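Local coordinates for amine oxidase domain-containing protein (Pyrococcus furiosus, PDB 3NRN), which binds AMP and is probably an oxidoreductase of the flavin-containing amine oxidase family, its physiological reaction being unknown, at residues 268-282 and 311-323. Sequence-based numbering, arbitrary orientation.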
ATOM      1  N   GLU A 268      -9.718  -8.882  -2.032  1.00 43.23           N
ATOM      2  CA  GLU A 268      -9.448  -8.561  -3.426  1.00 39.05           C
ATOM      3  C   GLU A 268      -9.871  -7.164  -3.853  1.00 36.39           C
ATOM      4  O   GLU A 268     -10.735  -6.535  -3.240  1.00 32.19           O
ATOM      5  CB  GLU A 268     -10.117  -9.574  -4.357  1.00 48.32           C
ATOM      6  CG  GLU A 268      -9.352 -10.869  -4.549  1.00 60.43           C
ATOM      7  CD  GLU A 268      -9.871 -11.983  -3.672  1.00 67.69           C
ATOM      8  OE1 GLU A 268     -11.084 -12.282  -3.753  1.00 76.63           O
ATOM      9  OE2 GLU A 268      -9.071 -12.563  -2.907  1.00 67.81           O
ATOM     10  N   GLY A 269      -9.247  -6.696  -4.928  1.00 33.69           N
ATOM     11  CA  GLY A 269      -9.553  -5.388  -5.469  1.00 33.86           C
ATOM     12  C   GLY A 269      -9.420  -5.404  -6.982  1.00 30.66           C
ATOM     13  O   GLY A 269      -8.775  -6.283  -7.557  1.00 25.13           O
ATOM     14  N   ILE A 270     -10.044  -4.434  -7.636  1.00 24.56           N
ATOM     15  CA  ILE A 270      -9.971  -4.344  -9.078  1.00 22.53           C
ATOM     16  C   ILE A 270      -9.487  -2.958  -9.448  1.00 26.24           C
ATOM     17  O   ILE A 270      -9.939  -1.958  -8.887  1.00 25.08           O
ATOM     18  CB  ILE A 270     -11.350  -4.616  -9.752  1.00 25.16           C
ATOM     19  CG1 ILE A 270     -11.800  -6.051  -9.456  1.00 30.13           C
ATOM     20  CG2 ILE A 270     -11.245  -4.410 -11.262  1.00 25.23           C
ATOM     21  CD1 ILE A 270     -13.031  -6.500 -10.218  1.00 30.40           C
ATOM     22  N   LYS A 271      -8.544  -2.913 -10.380  1.00 24.03           N
ATOM     23  CA  LYS A 271      -7.982  -1.661 -10.857  1.00 29.13           C
ATOM     24  C   LYS A 271      -8.397  -1.439 -12.302  1.00 27.94           C
ATOM     25  O   LYS A 271      -8.326  -2.348 -13.127  1.00 33.80           O
ATOM     26  CB  LYS A 271      -6.458  -1.694 -10.764  1.00 31.33           C
ATOM     27  CG  LYS A 271      -5.891  -1.037  -9.516  1.00 34.20           C
ATOM     28  CD  LYS A 271      -4.418  -1.363  -9.343  1.00 39.46           C
ATOM     29  CE  LYS A 271      -3.598  -0.994 -10.574  1.00 35.01           C
ATOM     30  NZ  LYS A 271      -2.220  -1.562 -10.468  1.00 38.34           N
ATOM     31  N   PHE A 272      -8.839  -0.225 -12.595  1.00 28.87           N
ATOM     32  CA  PHE A 272      -9.264   0.136 -13.937  1.00 27.79           C
ATOM     33  C   PHE A 272      -8.309   1.173 -14.502  1.00 25.93           C
ATOM     34  O   PHE A 272      -8.132   2.246 -13.932  1.00 34.68           O
ATOM     35  CB  PHE A 272     -10.690   0.698 -13.901  1.00 20.34           C
ATOM     36  CG  PHE A 272     -11.725  -0.316 -13.506  1.00 33.20           C
ATOM     37  CD1 PHE A 272     -12.364  -1.087 -14.471  1.00 34.29           C
ATOM     38  CD2 PHE A 272     -12.032  -0.533 -12.164  1.00 32.62           C
ATOM     39  CE1 PHE A 272     -13.295  -2.061 -14.107  1.00 33.05           C
ATOM     40  CE2 PHE A 272     -12.960  -1.505 -11.790  1.00 30.78           C
ATOM     41  CZ  PHE A 272     -13.593  -2.270 -12.763  1.00 30.29           C
ATOM     42  N   ASN A 273      -7.682   0.839 -15.620  1.00 27.21           N
ATOM     43  CA  ASN A 273      -6.757   1.752 -16.275  1.00 29.36           C
ATOM     44  C   ASN A 273      -7.528   2.309 -17.472  1.00 28.10           C
ATOM     45  O   ASN A 273      -7.860   1.570 -18.395  1.00 35.41           O
ATOM     46  CB  ASN A 273      -5.514   0.982 -16.723  1.00 24.46           C
ATOM     47  CG  ASN A 273      -4.798   0.297 -15.559  1.00 31.48           C
ATOM     48  OD1 ASN A 273      -4.100   0.944 -14.782  1.00 30.84           O
ATOM     49  ND2 ASN A 273      -4.985  -1.014 -15.429  1.00 21.84           N
ATOM     50  N   LEU A 274      -7.814   3.608 -17.440  1.00 28.07           N
ATOM     51  CA  LEU A 274      -8.596   4.263 -18.489  1.00 29.73           C
ATOM     52  C   LEU A 274      -7.813   5.312 -19.276  1.00 31.32           C
ATOM     53  O   LEU A 274      -7.194   6.200 -18.694  1.00 37.55           O
ATOM     54  CB  LEU A 274      -9.829   4.922 -17.856  1.00 31.58           C
ATOM     55  CG  LEU A 274     -10.902   5.532 -18.761  1.00 29.97           C
ATOM     56  CD1 LEU A 274     -11.685   4.420 -19.445  1.00 31.97           C
ATOM     57  CD2 LEU A 274     -11.843   6.397 -17.927  1.00 33.10           C
ATOM     58  N   ALA A 275      -7.854   5.209 -20.601  1.00 37.83           N
ATOM     59  CA  ALA A 275      -7.152   6.159 -21.465  1.00 39.68           C
ATOM     60  C   ALA A 275      -8.118   7.226 -21.972  1.00 44.17           C
ATOM     61  O   ALA A 275      -8.844   7.008 -22.941  1.00 49.39           O
ATOM     62  CB  ALA A 275      -6.518   5.425 -22.640  1.00 41.95           C
ATOM     63  N   VAL A 276      -8.126   8.376 -21.307  1.00 42.76           N
ATOM     64  CA  VAL A 276      -9.004   9.471 -21.688  1.00 42.65           C
ATOM     65  C   VAL A 276      -8.276  10.447 -22.616  1.00 50.72           C
ATOM     66  O   VAL A 276      -7.201  10.954 -22.290  1.00 43.77           O
ATOM     67  CB  VAL A 276      -9.528  10.232 -20.441  1.00 44.84           C
ATOM     68  CG1 VAL A 276     -10.174   9.254 -19.466  1.00 37.88           C
ATOM     69  CG2 VAL A 276      -8.394  10.971 -19.761  1.00 54.61           C
ATOM     70  N   PRO A 277      -8.850  10.702 -23.801  1.00 48.32           N
ATOM     71  CA  PRO A 277      -8.250  11.618 -24.775  1.00 47.15           C
ATOM     72  C   PRO A 277      -8.220  13.066 -24.295  1.00 45.58           C
ATOM     73  O   PRO A 277      -9.165  13.538 -23.663  1.00 46.29           O
ATOM     74  CB  PRO A 277      -9.142  11.447 -26.003  1.00 52.39           C
ATOM     75  CG  PRO A 277      -9.643  10.041 -25.871  1.00 53.47           C
ATOM     76  CD  PRO A 277      -9.970   9.961 -24.404  1.00 52.66           C
ATOM     77  N   GLY A 278      -7.126  13.765 -24.585  1.00 44.55           N
ATOM     78  CA  GLY A 278      -7.040  15.162 -24.202  1.00 46.79           C
ATOM     79  C   GLY A 278      -6.144  15.540 -23.040  1.00 51.36           C
ATOM     80  O   GLY A 278      -5.168  14.860 -22.729  1.00 53.34           O
ATOM     81  N   GLU A 279      -6.498  16.652 -22.402  1.00 54.92           N
ATOM     82  CA  GLU A 279      -5.756  17.197 -21.272  1.00 55.57           C
ATOM     83  C   GLU A 279      -6.204  16.602 -19.941  1.00 56.09           C
ATOM     84  O   GLU A 279      -7.300  16.052 -19.834  1.00 59.23           O
ATOM     85  CB  GLU A 279      -5.938  18.719 -21.232  1.00 59.60           C
ATOM     86  CG  GLU A 279      -5.399  19.444 -22.453  1.00 62.85           C
ATOM     87  CD  GLU A 279      -3.891  19.345 -22.569  1.00 68.14           C
ATOM     88  OE1 GLU A 279      -3.190  19.860 -21.671  1.00 69.24           O
ATOM     89  OE2 GLU A 279      -3.407  18.752 -23.558  1.00 67.92           O
ATOM     90  N   PRO A 280      -5.360  16.716 -18.901  1.00 54.00           N
ATOM     91  CA  PRO A 280      -5.705  16.177 -17.584  1.00 52.48           C
ATOM     92  C   PRO A 280      -7.080  16.667 -17.154  1.00 52.70           C
ATOM     93  O   PRO A 280      -7.386  17.854 -17.271  1.00 58.38           O
ATOM     94  CB  PRO A 280      -4.583  16.701 -16.690  1.00 58.79           C
ATOM     95  CG  PRO A 280      -4.152  17.963 -17.382  1.00 56.57           C
ATOM     96  CD  PRO A 280      -4.138  17.533 -18.821  1.00 50.69           C
ATOM     97  N   ARG A 281      -7.901  15.749 -16.654  1.00 49.43           N
ATOM     98  CA  ARG A 281      -9.256  16.077 -16.238  1.00 44.86           C
ATOM     99  C   ARG A 281      -9.408  16.383 -14.753  1.00 42.92           C
ATOM    100  O   ARG A 281     -10.374  17.026 -14.347  1.00 43.66           O
ATOM    101  CB  ARG A 281     -10.206  14.932 -16.614  1.00 53.23           C
ATOM    102  CG  ARG A 281     -10.214  14.566 -18.094  1.00 53.00           C
ATOM    103  CD  ARG A 281     -10.594  15.756 -18.966  1.00 63.67           C
ATOM    104  NE  ARG A 281     -10.553  15.438 -20.393  1.00 69.91           N
ATOM    105  CZ  ARG A 281     -11.488  14.747 -21.040  1.00 63.62           C
ATOM    106  NH1 ARG A 281     -12.556  14.294 -20.393  1.00 64.41           N
ATOM    107  NH2 ARG A 281     -11.351  14.504 -22.338  1.00 59.43           N
ATOM    108  N   ILE A 282      -8.471  15.926 -13.930  1.00 38.77           N
ATOM    109  CA  ILE A 282      -8.585  16.186 -12.502  1.00 36.18           C
ATOM    110  C   ILE A 282      -7.307  16.734 -11.873  1.00 36.64           C
ATOM    111  O   ILE A 282      -7.346  17.344 -10.806  1.00 38.99           O
ATOM    112  CB  ILE A 282      -9.037  14.908 -11.745  1.00 42.76           C
ATOM    113  CG1 ILE A 282      -7.991  13.805 -11.892  1.00 45.91           C
ATOM    114  CG2 ILE A 282     -10.370  14.409 -12.311  1.00 39.43           C
ATOM    115  CD1 ILE A 282      -8.330  12.542 -11.120  1.00 48.60           C
ATOM    116  N   GLY A 311      -1.133  12.575 -26.376  1.00 55.23           N
ATOM    117  CA  GLY A 311      -2.507  12.993 -26.608  1.00 54.75           C
ATOM    118  C   GLY A 311      -3.513  12.298 -25.713  1.00 60.47           C
ATOM    119  O   GLY A 311      -4.725  12.357 -25.951  1.00 54.58           O
ATOM    120  N   TYR A 312      -3.011  11.637 -24.675  1.00 57.29           N
ATOM    121  CA  TYR A 312      -3.873  10.926 -23.744  1.00 54.91           C
ATOM    122  C   TYR A 312      -3.551  11.214 -22.289  1.00 53.31           C
ATOM    123  O   TYR A 312      -2.444  11.627 -21.948  1.00 51.14           O
ATOM    124  CB  TYR A 312      -3.772   9.419 -23.974  1.00 49.46           C
ATOM    125  CG  TYR A 312      -4.623   8.903 -25.104  1.00 51.94           C
ATOM    126  CD1 TYR A 312      -6.011   8.884 -25.000  1.00 48.05           C
ATOM    127  CD2 TYR A 312      -4.040   8.415 -26.273  1.00 53.17           C
ATOM    128  CE1 TYR A 312      -6.799   8.387 -26.029  1.00 51.30           C
ATOM    129  CE2 TYR A 312      -4.819   7.918 -27.310  1.00 51.82           C
ATOM    130  CZ  TYR A 312      -6.198   7.905 -27.181  1.00 56.91           C
ATOM    131  OH  TYR A 312      -6.972   7.404 -28.204  1.00 59.45           O
ATOM    132  N   THR A 313      -4.545  10.999 -21.438  1.00 50.54           N
ATOM    133  CA  THR A 313      -4.395  11.176 -20.007  1.00 47.51           C
ATOM    134  C   THR A 313      -4.651   9.792 -19.419  1.00 47.69           C
ATOM    135  O   THR A 313      -5.489   9.044 -19.928  1.00 42.90           O
ATOM    136  CB  THR A 313      -5.426  12.163 -19.446  1.00 50.06           C
ATOM    137  OG1 THR A 313      -5.314  13.416 -20.131  1.00 68.07           O
ATOM    138  CG2 THR A 313      -5.191  12.380 -17.965  1.00 50.17           C
ATOM    139  N   LEU A 314      -3.922   9.446 -18.364  1.00 37.86           N
ATOM    140  CA  LEU A 314      -4.081   8.147 -17.732  1.00 34.09           C
ATOM    141  C   LEU A 314      -4.909   8.256 -16.455  1.00 35.47           C
ATOM    142  O   LEU A 314      -4.562   8.996 -15.539  1.00 27.51           O
ATOM    143  CB  LEU A 314      -2.704   7.542 -17.430  1.00 34.75           C
ATOM    144  CG  LEU A 314      -2.629   6.230 -16.639  1.00 36.25           C
ATOM    145  CD1 LEU A 314      -3.579   5.200 -17.233  1.00 28.21           C
ATOM    146  CD2 LEU A 314      -1.192   5.709 -16.652  1.00 27.07           C
ATOM    147  N   ILE A 315      -6.020   7.529 -16.415  1.00 35.54           N
ATOM    148  CA  ILE A 315      -6.896   7.523 -15.250  1.00 27.86           C
ATOM    149  C   ILE A 315      -6.857   6.129 -14.633  1.00 32.78           C
ATOM    150  O   ILE A 315      -6.954   5.130 -15.346  1.00 25.76           O
ATOM    151  CB  ILE A 315      -8.360   7.848 -15.638  1.00 32.43           C
ATOM    152  CG1 ILE A 315      -8.483   9.321 -16.032  1.00 23.61           C
ATOM    153  CG2 ILE A 315      -9.304   7.506 -14.474  1.00 31.86           C
ATOM    154  CD1 ILE A 315      -8.258  10.288 -14.892  1.00 32.64           C
HETATM  155  N   MSE A 316      -6.700   6.065 -13.315  1.00 30.35           N
HETATM  156  CA  MSE A 316      -6.670   4.785 -12.613  1.00 28.84           C
HETATM  157  C   MSE A 316      -7.727   4.806 -11.524  1.00 32.69           C
HETATM  158  O   MSE A 316      -7.719   5.686 -10.663  1.00 31.42           O
HETATM  159  CB  MSE A 316      -5.294   4.526 -11.977  1.00 35.41           C
HETATM  160  CG  MSE A 316      -4.166   4.144 -12.950  1.00 24.80           C
HETATM  161 SE   MSE A 316      -2.636   3.722 -12.040  1.00 22.72          SE
HETATM  162  CE  MSE A 316      -1.540   3.285 -13.357  1.00 21.15           C
ATOM    163  N   ALA A 317      -8.641   3.842 -11.571  1.00 29.45           N
ATOM    164  CA  ALA A 317      -9.705   3.753 -10.581  1.00 25.21           C
ATOM    165  C   ALA A 317      -9.543   2.480  -9.771  1.00 25.08           C
ATOM    166  O   ALA A 317      -9.133   1.442 -10.296  1.00 23.81           O
ATOM    167  CB  ALA A 317     -11.073   3.766 -11.264  1.00 24.26           C
ATOM    168  N   HIS A 318      -9.885   2.568  -8.494  1.00 24.61           N
ATOM    169  CA  HIS A 318      -9.776   1.444  -7.573  1.00 24.31           C
ATOM    170  C   HIS A 318     -11.159   0.997  -7.135  1.00 24.00           C
ATOM    171  O   HIS A 318     -12.015   1.824  -6.833  1.00 21.17           O
ATOM    172  CB  HIS A 318      -8.953   1.865  -6.349  1.00 25.52           C
ATOM    173  CG  HIS A 318      -8.919   0.845  -5.252  1.00 27.70           C
ATOM    174  ND1 HIS A 318      -9.987   0.615  -4.411  1.00 34.33           N
ATOM    175  CD2 HIS A 318      -7.937   0.004  -4.849  1.00 31.24           C
ATOM    176  CE1 HIS A 318      -9.664  -0.320  -3.536  1.00 25.94           C
ATOM    177  NE2 HIS A 318      -8.424  -0.708  -3.780  1.00 31.32           N
HETATM  178  N   MSE A 319     -11.370  -0.314  -7.102  1.00 26.17           N
HETATM  179  CA  MSE A 319     -12.647  -0.874  -6.684  1.00 22.30           C
HETATM  180  C   MSE A 319     -12.380  -2.022  -5.722  1.00 25.55           C
HETATM  181  O   MSE A 319     -11.682  -2.975  -6.068  1.00 23.98           O
HETATM  182  CB  MSE A 319     -13.438  -1.410  -7.897  1.00 25.40           C
HETATM  183  CG  MSE A 319     -14.796  -2.067  -7.543  1.00 31.97           C
HETATM  184 SE   MSE A 319     -15.574  -3.127  -8.841  1.00 20.84          SE
HETATM  185  CE  MSE A 319     -14.889  -4.661  -8.435  1.00 46.24           C
ATOM    186  N   ALA A 320     -12.913  -1.919  -4.510  1.00 20.84           N
ATOM    187  CA  ALA A 320     -12.772  -2.998  -3.540  1.00 21.35           C
ATOM    188  C   ALA A 320     -13.749  -4.068  -4.044  1.00 28.63           C
ATOM    189  O   ALA A 320     -14.937  -3.792  -4.229  1.00 23.71           O
ATOM    190  CB  ALA A 320     -13.175  -2.509  -2.150  1.00 18.45           C
ATOM    191  N   LEU A 321     -13.264  -5.279  -4.285  1.00 22.72           N
ATOM    192  CA  LEU A 321     -14.147  -6.322  -4.804  1.00 27.35           C
ATOM    193  C   LEU A 321     -15.146  -6.863  -3.781  1.00 28.89           C
ATOM    194  O   LEU A 321     -16.318  -7.076  -4.100  1.00 23.91           O
ATOM    195  CB  LEU A 321     -13.324  -7.482  -5.369  1.00 31.68           C
ATOM    196  CG  LEU A 321     -14.130  -8.633  -5.984  1.00 34.64           C
ATOM    197  CD1 LEU A 321     -14.938  -8.136  -7.171  1.00 35.03           C
ATOM    198  CD2 LEU A 321     -13.179  -9.734  -6.413  1.00 35.88           C
ATOM    199  N   LYS A 322     -14.685  -7.074  -2.554  1.00 23.12           N
ATOM    200  CA  LYS A 322     -15.538  -7.617  -1.508  1.00 18.58           C
ATOM    201  C   LYS A 322     -16.010  -8.982  -2.005  1.00 26.35           C
ATOM    202  O   LYS A 322     -15.188  -9.785  -2.453  1.00 23.78           O
ATOM    203  CB  LYS A 322     -16.710  -6.662  -1.249  1.00 26.35           C
ATOM    204  CG  LYS A 322     -16.227  -5.250  -0.892  1.00 35.05           C
ATOM    205  CD  LYS A 322     -17.354  -4.290  -0.522  1.00 25.80           C
ATOM    206  CE  LYS A 322     -16.783  -2.941  -0.089  1.00 24.17           C
ATOM    207  NZ  LYS A 322     -17.827  -1.962   0.337  1.00 27.47           N
ATOM    208  N   ASN A 323     -17.311  -9.255  -1.944  1.00 29.89           N
ATOM    209  CA  ASN A 323     -17.817 -10.542  -2.425  1.00 23.26           C
ATOM    210  C   ASN A 323     -18.377 -10.436  -3.835  1.00 23.13           C
ATOM    211  O   ASN A 323     -19.119 -11.305  -4.276  1.00 25.82           O
ATOM    212  CB  ASN A 323     -18.897 -11.091  -1.486  1.00 31.54           C
ATOM    213  CG  ASN A 323     -18.349 -11.457  -0.125  1.00 33.94           C
ATOM    214  OD1 ASN A 323     -17.307 -12.093  -0.025  1.00 36.96           O
ATOM    215  ND2 ASN A 323     -19.052 -11.063   0.930  1.00 36.40           N
TER
HETATM  216  O   HOH W   1     -12.319  -6.466  -1.192  1.00 25.19           O
HETATM  217  O   HOH W   2     -12.512  -9.822  -1.817  1.00 40.46           O
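Strands 269-277 and 312-320 run antiparallel at 148°, paired from Gly-269 with Ala-320 to Pro-277 with Tyr-312, and Leu-274 N bonds Ile-315 O at 2.7 Å. Ile-270, Phe-272, Leu-274 and Val-276 share one face with Thr-313, Ile-315, Ala-317 and Met-319, a selenomethionine like Met-316. There the small Ala-317 sets its CB against Phe-272 CB, while Met-319 CB lies in plane at the edge of the Phe-272 ring, 3.9 Å from CE2. The beta-branched Val-276 suits an extended chain; its CG1, anti to the carbonyl carbon (chi1 -54°), meets Ile-315 CG1 at 3.8 Å. These are neighbouring inner strands of a mixed sheet, flanked by 296-298 and 345-351, consistent with the substrate-domain sheet of flavin-containing amine oxidases; helix 326-340 packs on the Phe-272 face and strand 47-50 on the other. On that second face Lys-271 carries its ammonium to the carbonyls of Ser-50 and Gly-52. Asn-273 turns ND2 to Leu-348 and Gln-350, whereas its buried OD1 has no polar partner and lies 3.7 Å from Met-316 CG. At the far end Pro-277, whose missing N-H costs no bond to strand 312-320 at this non-hydrogen-bonded pair, sets CG obliquely against Tyr-312 CE1, 3.3 Å away. A glycine here would probably open a gap beside the tyrosine ring and leave the strand end more flexible. Gly-278, with a positive phi that suits glycine, gives N-H to Gly-311 O, and its carbonyl accepts a weak bond from Thr-313 OG1 (3.0 Å). At the opposite end Leu-321 N bonds Glu-268 O at 3.0 Å, from above the carbonyl plane, and a water within hydrogen-bonding distance of that oxygen accepts from Lys-322 N.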